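Long-range contacts in C-1-tetrahydrofolate synthase, cytoplasmic, putative (PDB 4CJX), which probably catalyses the NADP-dependent oxidation of methylenetetrahydrofolate and the hydrolysis of the resulting methenyltetrahydrofolate, as a homodimer in one-carbon metabolism: residues B[183-188]-B[229-234]; B[246-251]-B[280-285]. All coordinates share one frame; numbering follows the deposited sequence.

Interaction 1 (B[183-188]-B[229-234]); sequences CGKRVV and ASDIVV
Arg-186 and Val-188 of one strand and Ile-232 and Val-234 of its neighbour exchange backbone hydrogen bonds in a parallel ladder, the strand directions differing by only 17°. Ile-232 N donates to Arg-186 O over 3.1 Å, Val-188 N to Ile-232 O over 3.0 Å, and Val-234 N to Val-188 O over 2.9 Å, the last almost straight. Arg-186 O also takes a weak, strongly bent bond from Asp-231 N.

Where the ladder runs out, a side chain replaces the backbone: Arg-186 N donates to Asp-231 OD2 over 3.0 Å at 170°, using the anti lone pair of that oxygen. CG of Asp-231 stands anti to the carbonyl carbon (chi1 -60°), which brings the carboxylate back across to Arg-186 N. Its other oxygen, OD1, forms a salt bridge with Lys-249, so the two oxygens have separate tasks. The Lys-185 and Asp-231 side chains cross at about a right angle, but only the aliphatic part of the lysine touches the carboxylate, CB and CD each lying 3.7 Å from Asp-231 OD2.

Apolar contacts fall on both faces of the sheet. On one, Val-187 CG2 rests against Ile-232 CB at 3.9 Å; on the other, Val-188 CG1 meets Val-233 CG2 and also approaches Ser-230 OG to 3.3 Å. That hydroxyl is buried and hydrogen-bonded to Ile-226 O of the same chain. The bent Arg-186 chain carries its guanidinium so that one face lies over Ala-229 CB, and the Arg-186 side chain packs on Ile-226 of the second subunit.

The pair belongs to the parallel sheet of the NAD(P)-binding domain: strand 186-190 lies between 232-235 and 210-214, while 253-256 flanks 232-235 on its far side. Helix 197-206 covers the Val-187 face through Leu-204, which also touches Val-234.

Interaction 2 (B[246-251]-B[280-285]); sequences EWIKLG and DVARKR
Arg-285 has the largest surface buried in this contact, reaching from segment 280-285 to the backbone of 246-251. Its side chain, extended to CD and then bent at chi3 (61°), brings NE and NH2 side-on to a single acceptor, Ile-248 O, at 2.9 and 3.1 Å respectively. That oxygen lies within 9° of the guanidinium plane, at its edge. The two faces are occupied as well: Leu-250 CD2 sits 3.8 Å above one, offset toward the rim, and Glu-246 O lies over the centre of the other. The backbone of Arg-285 adds a third bond, Gly-251 N donating to Arg-285 O over 2.8 Å at 171°.

Ile-248 is the main apolar partner, its CG1 packing on Ala-282 CB at 4.0 Å. Beside it, Glu-246 touches Val-281 CG1 through its backbone N and through OE1, the latter at 3.9 Å.

With both bonds from the guanidinium converging on one carbonyl, the grip fixes the rotation of the group, though a neutral carbonyl would not by itself neutralise the charge; the second carbonyl, over its face, probably adds electrostatic stabilisation. Polar bonds to main chain thus tie the loop before strand 253-256 to the segment leading to strand 288-289.

How the interactions relate
The two contacts follow one another along the chain, interaction 1 closing before interaction 2 opens, and their centres are 14 Å apart within the NAD(P)-binding domain. They meet directly: Lys-249 NZ of 246-251 lies 2.9 Å from Asp-231 OD1 of 229-234 in a salt bridge, and Lys-249 CB packs on Ser-230 O. In interaction 1 the Val-234 side chain is about 7 Å from that of Ala-196, which binds NADP in a structure of this protein although no cofactor occupies that site of this chain here, and about 13 Å from the bound inhibitor; the Arg-186 side chain is about 12 Å from a bound NADP. Interaction 2 lies away from the known sites.

Interaction 1 (B[183-188]-B[229-234])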
loop_
_atom_site.group_PDB
_atom_site.type_symbol
_atom_site.label_atom_id
_atom_site.label_comp_id
_atom_site.label_asym_id
_atom_site.label_seq_id
_atom_site.Cartn_x
_atom_site.Cartn_y
_atom_site.Cartn_z
ATOM N N CYS B 183 -16.037 -9.875 4.247
ATOM C CA CYS B 183 -16.126 -10.151 2.816
ATOM C C CYS B 183 -17.419 -9.627 2.183
ATOM O O CYS B 183 -18.512 -9.943 2.638
ATOM C CB CYS B 183 -16.043 -11.668 2.596
ATOM S SG CYS B 183 -16.163 -12.178 0.866
ATOM N N GLY B 184 -17.298 -8.805 1.151
ATOM C CA GLY B 184 -18.473 -8.245 0.491
ATOM C C GLY B 184 -19.011 -6.987 1.153
ATOM O O GLY B 184 -19.937 -6.382 0.643
ATOM N N LYS B 185 -18.432 -6.580 2.282
ATOM C CA LYS B 185 -18.948 -5.449 3.052
ATOM C C LYS B 185 -18.283 -4.162 2.633
ATOM O O LYS B 185 -17.159 -4.160 2.094
ATOM C CB LYS B 185 -18.705 -5.665 4.544
ATOM C CG LYS B 185 -19.348 -6.917 5.086
ATOM C CD LYS B 185 -20.848 -6.939 4.797
ATOM C CE LYS B 185 -21.521 -8.026 5.606
ATOM N NZ LYS B 185 -22.996 -7.917 5.509
ATOM N N ARG B 186 -18.980 -3.068 2.872
ATOM C CA ARG B 186 -18.420 -1.758 2.599
ATOM C C ARG B 186 -17.688 -1.237 3.843
ATOM O O ARG B 186 -18.267 -1.175 4.950
ATOM C CB ARG B 186 -19.519 -0.791 2.172
ATOM C CG ARG B 186 -20.256 -1.198 0.892
ATOM C CD ARG B 186 -19.451 -0.839 -0.354
ATOM N NE ARG B 186 -19.411 0.615 -0.562
ATOM C CZ ARG B 186 -20.432 1.315 -1.049
ATOM N NH1 ARG B 186 -21.559 0.706 -1.383
ATOM N NH2 ARG B 186 -20.325 2.624 -1.199
ATOM N N VAL B 187 -16.425 -0.871 3.649
ATOM C CA VAL B 187 -15.552 -0.427 4.723
ATOM C C VAL B 187 -15.083 0.984 4.439
ATOM O O VAL B 187 -14.707 1.276 3.313
ATOM C CB VAL B 187 -14.288 -1.306 4.855
ATOM C CG1 VAL B 187 -13.306 -0.683 5.830
ATOM C CG2 VAL B 187 -14.640 -2.698 5.327
ATOM N N VAL B 188 -15.113 1.856 5.460
ATOM C CA VAL B 188 -14.421 3.141 5.377
ATOM C C VAL B 188 -13.323 3.215 6.425
ATOM O O VAL B 188 -13.533 2.891 7.603
ATOM C CB VAL B 188 -15.320 4.398 5.504
ATOM C CG1 VAL B 188 -16.082 4.438 6.805
ATOM C CG2 VAL B 188 -14.478 5.661 5.420
ATOM N N ALA B 229 -22.909 4.738 4.258
ATOM C CA ALA B 229 -23.007 3.544 3.457
ATOM C C ALA B 229 -22.107 2.412 3.984
ATOM O O ALA B 229 -22.072 1.331 3.395
ATOM C CB ALA B 229 -22.664 3.896 2.011
ATOM N N SER B 230 -21.360 2.638 5.058
ATOM C CA SER B 230 -20.354 1.685 5.445
ATOM C C SER B 230 -20.830 0.704 6.528
ATOM O O SER B 230 -21.342 1.108 7.558
ATOM C CB SER B 230 -19.092 2.408 5.927
ATOM O OG SER B 230 -18.682 3.411 5.016
ATOM N N ASP B 231 -20.624 -0.584 6.276
ATOM C CA ASP B 231 -20.837 -1.644 7.254
ATOM C C ASP B 231 -19.793 -1.664 8.375
ATOM O O ASP B 231 -20.053 -2.161 9.471
ATOM C CB ASP B 231 -20.817 -3.000 6.541
ATOM C CG ASP B 231 -21.919 -3.112 5.471
ATOM O OD1 ASP B 231 -23.120 -2.994 5.847
ATOM O OD2 ASP B 231 -21.578 -3.300 4.269
ATOM N N ILE B 232 -18.596 -1.174 8.072
ATOM C CA ILE B 232 -17.511 -1.163 9.028
ATOM C C ILE B 232 -16.782 0.173 8.954
ATOM O O ILE B 232 -16.407 0.619 7.869
ATOM C CB ILE B 232 -16.506 -2.299 8.764
ATOM C CG1 ILE B 232 -17.144 -3.655 9.030
ATOM C CG2 ILE B 232 -15.265 -2.104 9.632
ATOM C CD1 ILE B 232 -16.410 -4.793 8.353
ATOM N N VAL B 233 -16.598 0.799 10.117
ATOM C CA VAL B 233 -15.918 2.077 10.203
ATOM C C VAL B 233 -14.634 1.928 11.044
ATOM O O VAL B 233 -14.695 1.525 12.213
ATOM C CB VAL B 233 -16.791 3.166 10.864
ATOM C CG1 VAL B 233 -15.970 4.449 11.043
ATOM C CG2 VAL B 233 -18.094 3.430 10.083
ATOM N N VAL B 234 -13.498 2.245 10.430
ATOM C CA VAL B 234 -12.240 2.326 11.113
ATOM C C VAL B 234 -11.723 3.735 11.019
ATOM O O VAL B 234 -11.207 4.155 9.986
ATOM C CB VAL B 234 -11.174 1.395 10.523
ATOM C CG1 VAL B 234 -9.908 1.522 11.342
ATOM C CG2 VAL B 234 -11.682 -0.048 10.500
#

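Interaction 2 (B[246-251]-B[280-285])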
loop_
_atom_site.group_PDB
_atom_site.type_symbol
_atom_site.label_atom_id
_atom_site.label_comp_id
_atom_site.label_asym_id
_atom_site.label_seq_id
_atom_site.Cartn_x
_atom_site.Cartn_y
_atom_site.Cartn_z
ATOM N N GLU B 246 -24.760 10.129 14.043
ATOM C CA GLU B 246 -25.959 10.002 13.221
ATOM C C GLU B 246 -25.597 9.556 11.810
ATOM O O GLU B 246 -26.456 9.180 11.060
ATOM C CB GLU B 246 -26.758 11.317 13.170
ATOM C CG GLU B 246 -25.941 12.555 12.798
ATOM C CD GLU B 246 -25.309 13.307 13.998
ATOM O OE1 GLU B 246 -25.028 12.702 15.093
ATOM O OE2 GLU B 246 -25.068 14.540 13.820
ATOM N N TRP B 247 -24.326 9.624 11.437
ATOM C CA TRP B 247 -23.916 9.057 10.146
ATOM C C TRP B 247 -23.805 7.541 10.192
ATOM O O TRP B 247 -23.790 6.879 9.162
ATOM C CB TRP B 247 -22.560 9.607 9.734
ATOM C CG TRP B 247 -22.470 11.075 9.639
ATOM C CD1 TRP B 247 -23.508 11.986 9.527
ATOM C CD2 TRP B 247 -21.274 11.819 9.569
ATOM N NE1 TRP B 247 -22.999 13.252 9.436
ATOM C CE2 TRP B 247 -21.629 13.175 9.468
ATOM C CE3 TRP B 247 -19.915 11.470 9.597
ATOM C CZ2 TRP B 247 -20.681 14.176 9.386
ATOM C CZ3 TRP B 247 -18.984 12.461 9.516
ATOM C CH2 TRP B 247 -19.365 13.797 9.402
ATOM N N ILE B 248 -23.699 6.966 11.375
ATOM C CA ILE B 248 -23.368 5.543 11.469
ATOM C C ILE B 248 -24.532 4.731 10.951
ATOM O O ILE B 248 -25.650 4.959 11.377
ATOM C CB ILE B 248 -23.081 5.133 12.930
ATOM C CG1 ILE B 248 -21.882 5.915 13.487
ATOM C CG2 ILE B 248 -22.852 3.619 13.035
ATOM C CD1 ILE B 248 -20.566 5.683 12.786
ATOM N N LYS B 249 -24.246 3.778 10.060
ATOM C CA LYS B 249 -25.250 2.881 9.513
ATOM C C LYS B 249 -25.706 1.913 10.594
ATOM O O LYS B 249 -24.883 1.350 11.349
ATOM C CB LYS B 249 -24.669 2.086 8.326
ATOM C CG LYS B 249 -25.637 1.088 7.690
ATOM C CD LYS B 249 -24.945 0.286 6.609
ATOM C CE LYS B 249 -25.832 -0.818 6.099
ATOM N NZ LYS B 249 -25.283 -1.321 4.811
ATOM N N LEU B 250 -27.020 1.706 10.661
ATOM C CA LEU B 250 -27.601 0.883 11.703
ATOM C C LEU B 250 -27.000 -0.516 11.613
ATOM O O LEU B 250 -27.018 -1.136 10.564
ATOM C CB LEU B 250 -29.144 0.842 11.592
ATOM C CG LEU B 250 -29.846 2.207 11.684
ATOM C CD1 LEU B 250 -31.320 2.161 11.323
ATOM C CD2 LEU B 250 -29.688 2.736 13.085
ATOM N N GLY B 251 -26.440 -0.999 12.716
ATOM C CA GLY B 251 -25.811 -2.325 12.746
ATOM C C GLY B 251 -24.351 -2.345 12.299
ATOM O O GLY B 251 -23.744 -3.412 12.203
ATOM N N ASP B 280 -21.285 8.575 22.168
ATOM C CA ASP B 280 -22.560 8.578 22.880
ATOM C C ASP B 280 -23.725 8.399 21.905
ATOM O O ASP B 280 -24.631 7.670 22.177
ATOM C CB ASP B 280 -22.715 9.832 23.759
ATOM C CG ASP B 280 -21.724 9.855 24.940
ATOM O OD1 ASP B 280 -21.136 8.810 25.265
ATOM O OD2 ASP B 280 -21.530 10.916 25.575
ATOM N N VAL B 281 -23.652 9.008 20.739
ATOM C CA VAL B 281 -24.686 8.819 19.712
ATOM C C VAL B 281 -24.426 7.544 18.886
ATOM O O VAL B 281 -25.365 6.802 18.564
ATOM C CB VAL B 281 -24.774 10.067 18.802
ATOM C CG1 VAL B 281 -25.824 9.894 17.727
ATOM C CG2 VAL B 281 -25.077 11.308 19.628
ATOM N N ALA B 282 -23.157 7.304 18.545
ATOM C CA ALA B 282 -22.778 6.124 17.729
ATOM C C ALA B 282 -23.186 4.807 18.364
ATOM O O ALA B 282 -23.610 3.897 17.641
ATOM C CB ALA B 282 -21.285 6.090 17.433
ATOM N N ARG B 283 -23.076 4.717 19.697
ATOM C CA ARG B 283 -23.434 3.489 20.419
ATOM C C ARG B 283 -24.920 3.156 20.332
ATOM O O ARG B 283 -25.293 2.026 20.562
ATOM C CB ARG B 283 -22.978 3.550 21.886
ATOM C CG ARG B 283 -23.873 4.412 22.768
ATOM C CD ARG B 283 -23.410 4.498 24.217
ATOM N NE ARG B 283 -23.222 3.190 24.853
ATOM C CZ ARG B 283 -22.778 3.036 26.102
ATOM N NH1 ARG B 283 -22.494 4.097 26.846
ATOM N NH2 ARG B 283 -22.622 1.821 26.614
ATOM N N LYS B 284 -25.783 4.100 19.977
ATOM C CA LYS B 284 -27.199 3.758 19.839
ATOM C C LYS B 284 -27.518 3.165 18.479
ATOM O O LYS B 284 -28.614 2.669 18.275
ATOM C CB LYS B 284 -28.119 4.981 20.013
ATOM C CG LYS B 284 -27.872 5.833 21.237
ATOM C CD LYS B 284 -28.150 5.114 22.537
ATOM C CE LYS B 284 -27.615 5.959 23.694
ATOM N NZ LYS B 284 -27.994 5.507 25.066
ATOM N N ARG B 285 -26.595 3.247 17.533
ATOM C CA ARG B 285 -26.881 2.840 16.162
ATOM C C ARG B 285 -26.035 1.642 15.683
ATOM O O ARG B 285 -26.518 0.811 14.911
ATOM C CB ARG B 285 -26.668 4.049 15.251
ATOM C CG ARG B 285 -27.629 5.201 15.576
ATOM C CD ARG B 285 -27.292 6.405 14.730
ATOM N NE ARG B 285 -27.443 6.068 13.323
ATOM C CZ ARG B 285 -28.505 6.379 12.591
ATOM N NH1 ARG B 285 -29.486 7.095 13.113
ATOM N NH2 ARG B 285 -28.579 5.985 11.323
#